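Local coordinates for CBS domain protein (Porphyromonas gingivalis, PDB 2NQW) that is of unknown function but forms the transporter-associated domain of a CBS-domain membrane protein whose family is thought to bind flavin adenine dinucleotide, at residues A[19-28]-A[43-52]; A[69-77]-A[85-93]. All coordinates share one frame; numbering follows the deposited sequence. Where two conformers were deposited one is given.

Contact 1: A[19-28]-A[43-52]; sequences FEGKTSLSDV and GDEVDTLSGL
L25 and L49 carry the apolar side of this contact, while the backbones beside them are laced by hydrogen bonds. L25 holds CG anti to its carbonyl carbon (chi1 -65°), and its two methyls meet different partners: CD1 meets V46 CG2 at 3.8 Å, and CD2 lies 3.7 Å from L49 CA with L52 CD2 just beyond. L49 holds CG anti to the backbone N (chi1 -172°); its side chain crosses that of F19 at about a right angle, with CD2 3.5 Å from F19 CB. L49 N donates to T23 O (2.9 Å), S50 N to G21 O (3.0 Å) and L25 N to D47 O, and water 1 ties that last oxygen to S26 N. On the flank, T48 CG2 rests 3.4 Å from K22 O. Each segment also caps its own helix: S24 OG accepts from D27 N, and T48 OG1 from G51 N. The result is a pair of N-capped helix starts joined through a single S24–T48 backbone bridge, where helices 25-32 and 49-57 pack onto the sheet of this alpha+beta domain.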
ATOM      1  N   PHE A  19      -5.031  -3.931  -2.900  1.00  9.77           N
ATOM      2  CA  PHE A  19      -5.239  -2.655  -3.607  1.00  9.66           C
ATOM      3  C   PHE A  19      -4.437  -2.628  -4.886  1.00  9.52           C
ATOM      4  O   PHE A  19      -3.284  -3.109  -4.921  1.00 10.19           O
ATOM      5  CB  PHE A  19      -4.750  -1.483  -2.736  1.00 10.28           C
ATOM      6  CG  PHE A  19      -5.798  -0.939  -1.806  1.00  9.70           C
ATOM      7  CD1 PHE A  19      -6.554   0.173  -2.177  1.00 10.68           C
ATOM      8  CD2 PHE A  19      -6.066  -1.555  -0.592  1.00 10.63           C
ATOM      9  CE1 PHE A  19      -7.569   0.679  -1.321  1.00 11.68           C
ATOM     10  CE2 PHE A  19      -7.067  -1.069   0.257  1.00 10.55           C
ATOM     11  CZ  PHE A  19      -7.810   0.061  -0.116  1.00 10.65           C
ATOM     12  N   GLU A  20      -4.976  -1.958  -5.896  1.00 10.09           N
ATOM     13  CA  GLU A  20      -4.171  -1.598  -7.057  1.00 11.42           C
ATOM     14  C   GLU A  20      -2.999  -0.725  -6.594  1.00 10.59           C
ATOM     15  O   GLU A  20      -3.177   0.187  -5.771  1.00 10.88           O
ATOM     16  CB  GLU A  20      -5.029  -0.838  -8.080  1.00 12.47           C
ATOM     17  CG  GLU A  20      -6.136  -1.687  -8.662  1.00 14.70           C
ATOM     18  CD  GLU A  20      -7.071  -0.920  -9.599  1.00 18.07           C
ATOM     19  OE1 GLU A  20      -7.039   0.324  -9.639  1.00 21.87           O
ATOM     20  OE2 GLU A  20      -7.891  -1.595 -10.263  1.00 25.53           O
ATOM     21  N   GLY A  21      -1.808  -0.950  -7.161  1.00 10.99           N
ATOM     22  CA  GLY A  21      -0.642  -0.169  -6.721  1.00 12.17           C
ATOM     23  C   GLY A  21      -0.776   1.321  -6.995  1.00 11.58           C
ATOM     24  O   GLY A  21      -0.265   2.152  -6.234  1.00 12.62           O
ATOM     25  N   LYS A  22      -1.478   1.674  -8.071  1.00 11.29           N
ATOM     26  CA  LYS A  22      -1.622   3.075  -8.434  0.50 11.87           C
ATOM     27  C   LYS A  22      -2.619   3.829  -7.576  1.00 11.05           C
ATOM     28  O   LYS A  22      -2.792   5.054  -7.754  1.00 12.33           O
ATOM     29  CB  LYS A  22      -2.070   3.199  -9.895  0.50 12.01           C
ATOM     30  CG  LYS A  22      -3.558   2.864 -10.089  0.50 13.60           C
ATOM     31  CD  LYS A  22      -4.035   3.091 -11.529  0.50 14.56           C
ATOM     32  CE  LYS A  22      -5.494   2.718 -11.653  0.50 17.60           C
ATOM     33  NZ  LYS A  22      -6.355   3.525 -10.758  0.50 23.32           N
ATOM     34  N   THR A  23      -3.285   3.140  -6.630  1.00 10.57           N
ATOM     35  CA  THR A  23      -4.317   3.848  -5.837  1.00 10.02           C
ATOM     36  C   THR A  23      -3.683   5.006  -5.066  1.00  9.44           C
ATOM     37  O   THR A  23      -2.640   4.822  -4.401  1.00 10.30           O
ATOM     38  CB  THR A  23      -4.967   2.889  -4.838  1.00 10.00           C
ATOM     39  OG1 THR A  23      -5.433   1.711  -5.524  1.00 11.38           O
ATOM     40  CG2 THR A  23      -6.165   3.574  -4.134  1.00 11.21           C
ATOM     41  N   SER A  24      -4.288   6.197  -5.114  1.00  9.55           N
ATOM     42  CA  SER A  24      -3.706   7.285  -4.346  1.00  9.41           C
ATOM     43  C   SER A  24      -3.782   6.975  -2.838  1.00  9.19           C
ATOM     44  O   SER A  24      -4.700   6.293  -2.365  1.00  9.17           O
ATOM     45  CB  SER A  24      -4.434   8.583  -4.654  1.00 10.24           C
ATOM     46  OG  SER A  24      -5.764   8.541  -4.157  1.00 11.61           O
ATOM     47  N   LEU A  25      -2.850   7.515  -2.069  1.00  9.43           N
ATOM     48  CA  LEU A  25      -2.955   7.389  -0.618  1.00  8.94           C
ATOM     49  C   LEU A  25      -4.238   8.013  -0.097  1.00  9.02           C
ATOM     50  O   LEU A  25      -4.837   7.492   0.840  1.00  9.53           O
ATOM     51  CB  LEU A  25      -1.733   7.996   0.096  1.00  9.71           C
ATOM     52  CG  LEU A  25      -0.399   7.267  -0.203  1.00  9.33           C
ATOM     53  CD1 LEU A  25       0.674   7.893   0.682  1.00 10.93           C
ATOM     54  CD2 LEU A  25      -0.544   5.799   0.124  1.00 10.85           C
ATOM     55  N   SER A  26      -4.667   9.125  -0.709  0.50  9.26           N
ATOM     56  CA  SER A  26      -5.988   9.722  -0.397  0.50  9.61           C
ATOM     57  C   SER A  26      -7.081   8.678  -0.480  0.50  8.96           C
ATOM     58  O   SER A  26      -7.906   8.546   0.432  0.50  9.35           O
ATOM     59  CB  SER A  26      -6.304  10.858  -1.387  0.50  9.32           C
ATOM     60  OG  SER A  26      -5.668  12.044  -0.933  0.50 11.64           O
ATOM     61  N   ASP A  27      -7.113   7.957  -1.596  1.00  9.13           N
ATOM     62  CA  ASP A  27      -8.163   6.976  -1.817  1.00  9.76           C
ATOM     63  C   ASP A  27      -8.016   5.779  -0.889  1.00  8.83           C
ATOM     64  O   ASP A  27      -9.020   5.217  -0.462  1.00  9.20           O
ATOM     65  CB  ASP A  27      -8.238   6.539  -3.270  1.00 10.22           C
ATOM     66  CG  ASP A  27      -8.865   7.614  -4.162  1.00 11.80           C
ATOM     67  OD1 ASP A  27      -9.366   8.651  -3.634  1.00 13.03           O
ATOM     68  OD2 ASP A  27      -8.825   7.420  -5.387  1.00 13.24           O
ATOM     69  N   VAL A  28      -6.787   5.367  -0.565  1.00  8.43           N
ATOM     70  CA  VAL A  28      -6.632   4.309   0.435  1.00  8.05           C
ATOM     71  C   VAL A  28      -7.236   4.764   1.777  1.00  7.96           C
ATOM     72  O   VAL A  28      -7.968   3.997   2.432  1.00  8.91           O
ATOM     73  CB  VAL A  28      -5.145   3.894   0.630  1.00  8.74           C
ATOM     74  CG1 VAL A  28      -5.008   2.853   1.732  1.00  9.86           C
ATOM     75  CG2 VAL A  28      -4.552   3.320  -0.693  1.00  9.56           C
ATOM     76  N   GLY A  43       4.430   9.435   3.989  1.00 12.31           N
ATOM     77  CA  GLY A  43       3.330   9.402   3.029  1.00 13.10           C
ATOM     78  C   GLY A  43       3.093  10.749   2.393  1.00 12.62           C
ATOM     79  O   GLY A  43       2.610  10.834   1.265  1.00 14.41           O
ATOM     80  N   ASP A  44       3.419  11.832   3.099  1.00 12.82           N
ATOM     81  CA  ASP A  44       3.213  13.167   2.553  1.00 14.14           C
ATOM     82  C   ASP A  44       4.149  13.435   1.372  1.00 14.35           C
ATOM     83  O   ASP A  44       3.949  14.381   0.635  1.00 16.53           O
ATOM     84  CB  ASP A  44       3.490  14.218   3.633  1.00 16.10           C
ATOM     85  CG  ASP A  44       2.406  14.306   4.678  1.00 20.16           C
ATOM     86  OD1 ASP A  44       1.290  13.773   4.480  1.00 22.22           O
ATOM     87  OD2 ASP A  44       2.688  14.956   5.730  1.00 27.97           O
ATOM     88  N   GLU A  45       5.181  12.622   1.203  1.00 13.40           N
ATOM     89  CA  GLU A  45       6.161  12.814   0.133  1.00 15.37           C
ATOM     90  C   GLU A  45       5.767  12.155  -1.172  1.00 13.58           C
ATOM     91  O   GLU A  45       6.466  12.336  -2.188  1.00 14.77           O
ATOM     92  CB  GLU A  45       7.507  12.207   0.586  1.00 16.25           C
ATOM     93  CG  GLU A  45       8.081  12.955   1.814  1.00 21.46           C
ATOM     94  CD  GLU A  45       9.214  12.272   2.583  1.00 24.20           C
ATOM     95  OE1 GLU A  45       9.664  11.178   2.181  1.00 30.24           O
ATOM     96  OE2 GLU A  45       9.620  12.852   3.626  1.00 34.41           O
ATOM     97  N   VAL A  46       4.671  11.390  -1.165  1.00 12.23           N
ATOM     98  CA  VAL A  46       4.305  10.600  -2.341  1.00 12.18           C
ATOM     99  C   VAL A  46       2.808  10.662  -2.574  1.00 12.03           C
ATOM    100  O   VAL A  46       2.052  11.156  -1.723  1.00 14.21           O
ATOM    101  CB  VAL A  46       4.746   9.108  -2.158  1.00 12.11           C
ATOM    102  CG1 VAL A  46       6.258   8.993  -2.035  1.00 15.35           C
ATOM    103  CG2 VAL A  46       4.010   8.501  -0.943  1.00 14.04           C
ATOM    104  N   ASP A  47       2.375  10.134  -3.713  0.50 12.01           N
ATOM    105  CA  ASP A  47       0.972  10.212  -4.108  0.50 12.19           C
ATOM    106  C   ASP A  47       0.198   8.900  -4.068  0.50 11.11           C
ATOM    107  O   ASP A  47      -1.031   8.918  -3.988  0.50 11.85           O
ATOM    108  CB  ASP A  47       0.824  10.784  -5.537  0.50 13.05           C
ATOM    109  CG  ASP A  47      -0.620  11.012  -5.906  0.50 16.25           C
ATOM    110  OD1 ASP A  47      -1.308  11.666  -5.098  0.50 19.64           O
ATOM    111  OD2 ASP A  47      -1.066  10.516  -6.965  0.50 20.59           O
ATOM    112  N   THR A  48       0.897   7.777  -4.188  1.00 10.02           N
ATOM    113  CA  THR A  48       0.211   6.495  -4.349  1.00  9.68           C
ATOM    114  C   THR A  48       0.712   5.435  -3.380  1.00  9.50           C
ATOM    115  O   THR A  48       1.760   5.607  -2.758  1.00  9.32           O
ATOM    116  CB  THR A  48       0.368   5.934  -5.781  1.00 10.32           C
ATOM    117  OG1 THR A  48       1.747   5.594  -5.948  1.00 11.69           O
ATOM    118  CG2 THR A  48      -0.084   6.964  -6.862  1.00 11.84           C
ATOM    119  N   LEU A  49      -0.035   4.342  -3.291  1.00  9.25           N
ATOM    120  CA  LEU A  49       0.357   3.234  -2.447  1.00  8.79           C
ATOM    121  C   LEU A  49       1.688   2.610  -2.883  1.00  8.69           C
ATOM    122  O   LEU A  49       2.565   2.333  -2.055  1.00  8.88           O
ATOM    123  CB  LEU A  49      -0.800   2.214  -2.419  1.00  9.70           C
ATOM    124  CG  LEU A  49      -0.627   1.066  -1.429  1.00  9.55           C
ATOM    125  CD1 LEU A  49      -0.528   1.510   0.015  1.00 11.72           C
ATOM    126  CD2 LEU A  49      -1.799   0.113  -1.625  1.00 10.82           C
ATOM    127  N   SER A  50       1.864   2.410  -4.189  1.00  8.84           N
ATOM    128  CA  SER A  50       3.150   1.907  -4.646  0.50  9.16           C
ATOM    129  C   SER A  50       4.242   2.949  -4.366  1.00  9.12           C
ATOM    130  O   SER A  50       5.358   2.562  -4.001  1.00  9.54           O
ATOM    131  CB  SER A  50       3.077   1.515  -6.122  0.50  9.94           C
ATOM    132  OG  SER A  50       2.783   2.652  -6.899  0.50 10.03           O
ATOM    133  N   GLY A  51       3.926   4.243  -4.464  1.00  8.70           N
ATOM    134  CA  GLY A  51       4.918   5.268  -4.114  1.00  9.31           C
ATOM    135  C   GLY A  51       5.334   5.170  -2.659  1.00  8.45           C
ATOM    136  O   GLY A  51       6.526   5.330  -2.342  1.00  9.37           O
ATOM    137  N   LEU A  52       4.378   4.928  -1.752  1.00  8.82           N
ATOM    138  CA  LEU A  52       4.733   4.784  -0.342  1.00  8.79           C
ATOM    139  C   LEU A  52       5.667   3.575  -0.172  1.00  8.58           C
ATOM    140  O   LEU A  52       6.646   3.640   0.574  1.00  9.07           O
ATOM    141  CB  LEU A  52       3.473   4.599   0.500  1.00  9.31           C
ATOM    142  CG  LEU A  52       3.716   4.402   2.000  1.00 10.48           C
ATOM    143  CD1 LEU A  52       4.439   5.603   2.628  1.00 13.10           C
ATOM    144  CD2 LEU A  52       2.366   4.175   2.675  1.00 11.45           C
TER
HETATM  145  O   HOH W   1      -2.759  10.777  -2.293  1.00 13.64           O

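Contact 2: A[69-77]-A[85-93]; sequences YEPFRFQVT and IEIKIFPFE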
ATOM      1  N   TYR A  69       4.967   0.317   7.833  1.00  8.34           N
ATOM      2  CA  TYR A  69       4.828   1.681   8.323  1.00  8.32           C
ATOM      3  C   TYR A  69       3.745   1.558   9.400  1.00  8.01           C
ATOM      4  O   TYR A  69       2.545   1.564   9.084  1.00  8.45           O
ATOM      5  CB  TYR A  69       4.399   2.658   7.194  1.00  9.13           C
ATOM      6  CG  TYR A  69       4.569   4.100   7.639  1.00  8.01           C
ATOM      7  CD1 TYR A  69       5.794   4.741   7.479  1.00  9.52           C
ATOM      8  CD2 TYR A  69       3.540   4.781   8.276  1.00  9.14           C
ATOM      9  CE1 TYR A  69       5.996   6.037   7.937  1.00  8.50           C
ATOM     10  CE2 TYR A  69       3.710   6.060   8.726  1.00  9.06           C
ATOM     11  CZ  TYR A  69       4.937   6.693   8.557  1.00  8.90           C
ATOM     12  OH  TYR A  69       5.099   7.976   9.045  1.00 10.07           O
ATOM     13  N   GLU A  70       4.189   1.376  10.653  1.00  8.26           N
ATOM     14  CA  GLU A  70       3.269   0.899  11.686  1.00  8.79           C
ATOM     15  C   GLU A  70       2.026   1.797  11.744  1.00  8.58           C
ATOM     16  O   GLU A  70       2.147   3.021  11.719  1.00  9.13           O
ATOM     17  CB  GLU A  70       3.948   0.854  13.053  1.00  9.94           C
ATOM     18  CG  GLU A  70       4.947  -0.286  13.228  1.00 10.46           C
ATOM     19  CD  GLU A  70       4.306  -1.643  13.411  1.00 11.34           C
ATOM     20  OE1 GLU A  70       3.075  -1.743  13.398  1.00 13.00           O
ATOM     21  OE2 GLU A  70       5.042  -2.630  13.644  1.00 15.33           O
ATOM     22  N   PRO A  71       0.825   1.207  11.895  1.00  8.20           N
ATOM     23  CA  PRO A  71       0.516  -0.203  12.144  1.00  9.50           C
ATOM     24  C   PRO A  71       0.357  -1.034  10.875  1.00  9.22           C
ATOM     25  O   PRO A  71      -0.127  -2.159  10.966  1.00 10.83           O
ATOM     26  CB  PRO A  71      -0.827  -0.115  12.873  1.00  9.80           C
ATOM     27  CG  PRO A  71      -1.503   1.048  12.175  1.00 10.10           C
ATOM     28  CD  PRO A  71      -0.373   2.069  12.012  1.00  8.91           C
ATOM     29  N   PHE A  72       0.751  -0.496   9.721  1.00  8.30           N
ATOM     30  CA  PHE A  72       0.505  -1.177   8.443  1.00  8.76           C
ATOM     31  C   PHE A  72       1.670  -2.041   8.022  1.00  8.70           C
ATOM     32  O   PHE A  72       2.836  -1.690   8.224  1.00  9.44           O
ATOM     33  CB  PHE A  72       0.249  -0.108   7.355  1.00  9.19           C
ATOM     34  CG  PHE A  72      -0.888   0.820   7.700  1.00  8.47           C
ATOM     35  CD1 PHE A  72      -0.626   2.101   8.150  1.00  9.00           C
ATOM     36  CD2 PHE A  72      -2.201   0.383   7.663  1.00  9.48           C
ATOM     37  CE1 PHE A  72      -1.664   2.943   8.512  1.00 10.09           C
ATOM     38  CE2 PHE A  72      -3.260   1.232   8.043  1.00 10.33           C
ATOM     39  CZ  PHE A  72      -2.994   2.505   8.471  1.00 10.81           C
ATOM     40  N   ARG A  73       1.339  -3.139   7.368  1.00  8.47           N
ATOM     41  CA  ARG A  73       2.329  -3.955   6.686  1.00  9.73           C
ATOM     42  C   ARG A  73       1.837  -4.156   5.258  1.00  9.18           C
ATOM     43  O   ARG A  73       0.645  -4.451   5.030  1.00  9.38           O
ATOM     44  CB  ARG A  73       2.482  -5.315   7.380  1.00 10.48           C
ATOM     45  CG  ARG A  73       3.573  -6.183   6.762  1.00 14.75           C
ATOM     46  CD  ARG A  73       3.643  -7.571   7.499  1.00 17.61           C
ATOM     47  NE  ARG A  73       4.680  -8.427   6.913  1.00 26.83           N
ATOM     48  CZ  ARG A  73       5.972  -8.321   7.200  1.00 30.12           C
ATOM     49  NH1 ARG A  73       6.369  -7.411   8.086  1.00 32.80           N
ATOM     50  NH2 ARG A  73       6.861  -9.123   6.598  1.00 30.40           N
ATOM     51  N   PHE A  74       2.755  -3.987   4.311  1.00  8.35           N
ATOM     52  CA  PHE A  74       2.436  -4.045   2.884  1.00  8.72           C
ATOM     53  C   PHE A  74       3.230  -5.153   2.228  1.00  8.47           C
ATOM     54  O   PHE A  74       4.377  -5.419   2.623  1.00  9.24           O
ATOM     55  CB  PHE A  74       2.910  -2.740   2.222  1.00  8.73           C
ATOM     56  CG  PHE A  74       2.346  -1.487   2.861  1.00  9.15           C
ATOM     57  CD1 PHE A  74       0.997  -1.187   2.746  1.00  9.41           C
ATOM     58  CD2 PHE A  74       3.148  -0.612   3.589  1.00 11.69           C
ATOM     59  CE1 PHE A  74       0.464  -0.054   3.341  1.00  9.68           C
ATOM     60  CE2 PHE A  74       2.607   0.553   4.187  1.00 10.78           C
ATOM     61  CZ  PHE A  74       1.257   0.827   4.026  1.00  9.08           C
ATOM     62  N   GLN A  75       2.646  -5.807   1.228  1.00  8.56           N
ATOM     63  CA  GLN A  75       3.393  -6.799   0.474  1.00  8.93           C
ATOM     64  C   GLN A  75       3.062  -6.614  -1.016  1.00  8.29           C
ATOM     65  O   GLN A  75       1.894  -6.452  -1.399  1.00  8.79           O
ATOM     66  CB  GLN A  75       2.989  -8.213   0.907  1.00  9.62           C
ATOM     67  CG  GLN A  75       3.705  -9.342   0.136  1.00 12.09           C
ATOM     68  CD  GLN A  75       3.293 -10.696   0.690  1.00 14.60           C
ATOM     69  OE1 GLN A  75       3.008 -10.819   1.887  1.00 20.31           O
ATOM     70  NE2 GLN A  75       3.325 -11.710  -0.137  1.00 17.90           N
ATOM     71  N   VAL A  76       4.108  -6.635  -1.858  1.00  8.50           N
ATOM     72  CA  VAL A  76       3.868  -6.572  -3.316  1.00  8.74           C
ATOM     73  C   VAL A  76       3.398  -7.957  -3.727  1.00  9.35           C
ATOM     74  O   VAL A  76       4.175  -8.911  -3.669  1.00 10.27           O
ATOM     75  CB  VAL A  76       5.145  -6.189  -4.089  1.00  8.83           C
ATOM     76  CG1 VAL A  76       4.920  -6.291  -5.593  1.00 10.10           C
ATOM     77  CG2 VAL A  76       5.537  -4.786  -3.718  1.00 10.83           C
ATOM     78  N   THR A  77       2.138  -8.061  -4.171  1.00  9.32           N
ATOM     79  CA  THR A  77       1.620  -9.376  -4.553  1.00  9.81           C
ATOM     80  C   THR A  77       1.642  -9.589  -6.069  1.00 10.34           C
ATOM     81  O   THR A  77       1.663 -10.734  -6.509  1.00 11.62           O
ATOM     82  CB  THR A  77       0.191  -9.561  -4.037  1.00 10.43           C
ATOM     83  OG1 THR A  77      -0.593  -8.437  -4.466  1.00 11.96           O
ATOM     84  CG2 THR A  77       0.212  -9.684  -2.497  1.00 11.78           C
ATOM     85  N   ILE A  85       1.653  -3.622  -9.412  1.00 10.80           N
ATOM     86  CA  ILE A  85       0.248  -3.507  -9.784  1.00 12.38           C
ATOM     87  C   ILE A  85      -0.711  -3.932  -8.667  1.00 10.93           C
ATOM     88  O   ILE A  85      -1.870  -3.531  -8.719  1.00 11.46           O
ATOM     89  CB  ILE A  85      -0.065  -4.172 -11.109  1.00 12.93           C
ATOM     90  CG1 ILE A  85       0.051  -5.683 -11.027  1.00 13.37           C
ATOM     91  CG2 ILE A  85       0.804  -3.570 -12.237  1.00 15.23           C
ATOM     92  CD1 ILE A  85      -0.286  -6.400 -12.389  1.00 15.39           C
ATOM     93  N   GLU A  86      -0.246  -4.696  -7.670  1.00 10.49           N
ATOM     94  CA  GLU A  86      -1.128  -4.999  -6.540  1.00  9.83           C
ATOM     95  C   GLU A  86      -0.288  -5.060  -5.281  1.00  8.95           C
ATOM     96  O   GLU A  86       0.802  -5.645  -5.277  1.00  9.58           O
ATOM     97  CB  GLU A  86      -1.830  -6.329  -6.739  1.00 10.71           C
ATOM     98  CG  GLU A  86      -2.922  -6.615  -5.677  1.00 11.79           C
ATOM     99  CD  GLU A  86      -3.564  -7.958  -5.955  1.00 13.79           C
ATOM    100  OE1 GLU A  86      -2.881  -8.985  -5.773  1.00 14.75           O
ATOM    101  OE2 GLU A  86      -4.756  -7.995  -6.348  1.00 15.42           O
ATOM    102  N   ILE A  87      -0.837  -4.438  -4.234  1.00  9.31           N
ATOM    103  CA  ILE A  87      -0.262  -4.481  -2.907  1.00  9.58           C
ATOM    104  C   ILE A  87      -1.309  -5.007  -1.929  1.00  8.58           C
ATOM    105  O   ILE A  87      -2.469  -4.547  -1.927  1.00  9.61           O
ATOM    106  CB  ILE A  87       0.230  -3.076  -2.473  1.00  9.86           C
ATOM    107  CG1 ILE A  87       1.526  -2.747  -3.237  1.00 12.53           C
ATOM    108  CG2 ILE A  87       0.484  -2.978  -0.956  1.00 10.81           C
ATOM    109  CD1 ILE A  87       1.969  -1.280  -3.133  1.00 13.28           C
ATOM    110  N   LYS A  88      -0.876  -5.956  -1.098  1.00  8.51           N
ATOM    111  CA  LYS A  88      -1.658  -6.405   0.051  1.00  8.66           C
ATOM    112  C   LYS A  88      -1.400  -5.494   1.235  1.00  9.13           C
ATOM    113  O   LYS A  88      -0.235  -5.202   1.554  1.00  9.02           O
ATOM    114  CB  LYS A  88      -1.239  -7.825   0.420  1.00  9.37           C
ATOM    115  CG  LYS A  88      -1.855  -8.303   1.714  1.00  9.96           C
ATOM    116  CD  LYS A  88      -1.544  -9.804   1.931  1.00 13.34           C
ATOM    117  CE  LYS A  88      -1.998 -10.203   3.338  1.00 13.94           C
ATOM    118  NZ  LYS A  88      -1.753 -11.675   3.566  1.00 15.07           N
ATOM    119  N   ILE A  89      -2.493  -5.072   1.898  1.00  8.81           N
ATOM    120  CA  ILE A  89      -2.397  -4.401   3.209  1.00  8.79           C
ATOM    121  C   ILE A  89      -2.893  -5.440   4.222  1.00  9.26           C
ATOM    122  O   ILE A  89      -4.021  -5.952   4.097  1.00  9.99           O
ATOM    123  CB  ILE A  89      -3.237  -3.101   3.241  1.00  9.47           C
ATOM    124  CG1 ILE A  89      -2.747  -2.129   2.169  1.00 10.16           C
ATOM    125  CG2 ILE A  89      -3.199  -2.512   4.656  1.00 10.53           C
ATOM    126  CD1 ILE A  89      -3.539  -0.818   2.088  1.00 11.00           C
ATOM    127  N   PHE A  90      -2.030  -5.790   5.174  1.00  9.74           N
ATOM    128  CA  PHE A  90      -2.396  -6.791   6.170  1.00  9.94           C
ATOM    129  C   PHE A  90      -3.469  -6.244   7.108  1.00 10.21           C
ATOM    130  O   PHE A  90      -3.695  -5.027   7.182  1.00 10.07           O
ATOM    131  CB  PHE A  90      -1.138  -7.195   6.954  1.00 10.75           C
ATOM    132  CG  PHE A  90      -0.277  -8.217   6.259  1.00 11.71           C
ATOM    133  CD1 PHE A  90      -0.260  -9.534   6.689  1.00 15.44           C
ATOM    134  CD2 PHE A  90       0.491  -7.846   5.159  1.00 12.71           C
ATOM    135  CE1 PHE A  90       0.533 -10.494   6.035  1.00 17.84           C
ATOM    136  CE2 PHE A  90       1.297  -8.771   4.500  1.00 14.20           C
ATOM    137  CZ  PHE A  90       1.310 -10.105   4.941  1.00 17.15           C
ATOM    138  N   PRO A  91      -4.133  -7.142   7.855  1.00 11.05           N
ATOM    139  CA  PRO A  91      -5.102  -6.615   8.829  1.00 11.46           C
ATOM    140  C   PRO A  91      -4.377  -5.706   9.818  1.00 12.01           C
ATOM    141  O   PRO A  91      -3.229  -6.011  10.198  1.00 13.66           O
ATOM    142  CB  PRO A  91      -5.607  -7.876   9.548  1.00 13.02           C
ATOM    143  CG  PRO A  91      -5.216  -9.049   8.621  1.00 12.35           C
ATOM    144  CD  PRO A  91      -3.975  -8.605   7.922  1.00 12.32           C
ATOM    145  N   PHE A  92      -5.032  -4.641  10.279  1.00 11.61           N
ATOM    146  CA  PHE A  92      -4.378  -3.715  11.214  1.00 11.73           C
ATOM    147  C   PHE A  92      -5.334  -3.358  12.343  1.00 12.56           C
ATOM    148  O   PHE A  92      -6.574  -3.361  12.182  1.00 13.19           O
ATOM    149  CB  PHE A  92      -3.859  -2.451  10.488  1.00 11.47           C
ATOM    150  CG  PHE A  92      -4.896  -1.756   9.688  1.00 10.77           C
ATOM    151  CD1 PHE A  92      -5.654  -0.725  10.271  1.00 11.24           C
ATOM    152  CD2 PHE A  92      -5.134  -2.104   8.355  1.00 10.97           C
ATOM    153  CE1 PHE A  92      -6.648  -0.092   9.547  1.00 11.41           C
ATOM    154  CE2 PHE A  92      -6.137  -1.466   7.636  1.00 12.01           C
ATOM    155  CZ  PHE A  92      -6.876  -0.461   8.226  1.00 10.74           C
ATOM    156  N   GLU A  93      -4.795  -3.100  13.519  0.50 13.83           N
ATOM    157  CA  GLU A  93      -5.630  -2.599  14.609  0.50 14.97           C
ATOM    158  C   GLU A  93      -5.442  -1.074  14.698  0.50 14.49           C
ATOM    159  O   GLU A  93      -4.722  -0.461  13.897  0.50 15.10           O
ATOM    160  CB  GLU A  93      -5.288  -3.295  15.948  0.50 14.57           C
ATOM    161  CG  GLU A  93      -5.818  -4.745  16.125  0.50 17.81           C
ATOM    162  CD  GLU A  93      -5.503  -5.326  17.538  0.50 17.56           C
ATOM    163  OE1 GLU A  93      -6.421  -5.355  18.380  0.50 22.42           O
ATOM    164  OE2 GLU A  93      -4.346  -5.742  17.786  0.50 20.23           O
ATOM    165  OXT GLU A  93      -6.023  -0.406  15.555  0.50 15.16           O
TER
HETATM  166  O   HOH W   2      -0.717  -4.723  10.013  1.00 20.08           O
HETATM  167  O   HOH W   3      -1.442  -3.681   7.753  1.00 14.27           O
HETATM  168  O   HOH W   4       0.806 -12.525   2.544  1.00 21.73           O
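This is the antiparallel beta hairpin of strands 72-79 and 84-89, prolonged past its regular ladder by the C-terminal tail. Q75 and K88 form the hydrogen-bonded pair, with K88 N to Q75 O at 2.8 Å and Q75 N returning to K88 O; F74–I89 and V76–I87 are the non-hydrogen-bonded pairs on either side. F90 N extends the ladder to R73 O, and T77 N to E86 O continues it the other way.

F90 lies between two aliphatic chains. R73, extended from CG to NE with CG anti to its backbone N (chi1 -176°), runs beside the ring and sets CD over one face, 4.0 Å from the centroid, a CH-pi contact. K88 CE covers the opposite face, and Q75 OE1 approaches the ring edge, 3.6 Å from F90 CZ. Water 4 joins that oxygen to K88 NZ. Farther along, F72 puts its edge into the face of F92 in a T-shaped pair, CE2 over the ring centre and the planes at 62°. Waters 2 and 3 bridge the backbones here, from P71 O to P91 O and from R73 N to F90 O. At the other end T77 OG1 donates to the anti lone pair of E86 OE1 (2.7 Å), an oxygen that Q78 also binds. Just beyond, a classic beta bulge sets I85 and E86 together against Q78.

The sheet face away from Q75 and K88 is apolar, made by F74, V76, I87 and I89: F74 CD1 lies 3.9 Å from I89 CG1, and F74 CB 4.0 Å from I87 CG2. F74 and V76 reach F53 of helix 49-57, while strand 17-20 flanks 84-89 and strand 66-69 flanks 72-79.

Overall arrangement
The two contacts meet at the seam between strands 17-20 and 84-89, where F19 N probably bonds to I87 O and G21 N to I85 O. Contact 1 joins the end of one strand to two helix starts, so its backbone bonds form no regular ladder beyond one bridge, and its leucines are buried. Contact 2 is an antiparallel hairpin with two unlike sides: the face bearing F74, I87 and I89 helps form the buried core, whereas the one bearing Q75 and K88 is more exposed and mixes polar chains, an aromatic ring and bridging water. The two contacts share one interior, since L49 and L52 of contact 1 touch F74 of contact 2, and L49 also touches I87.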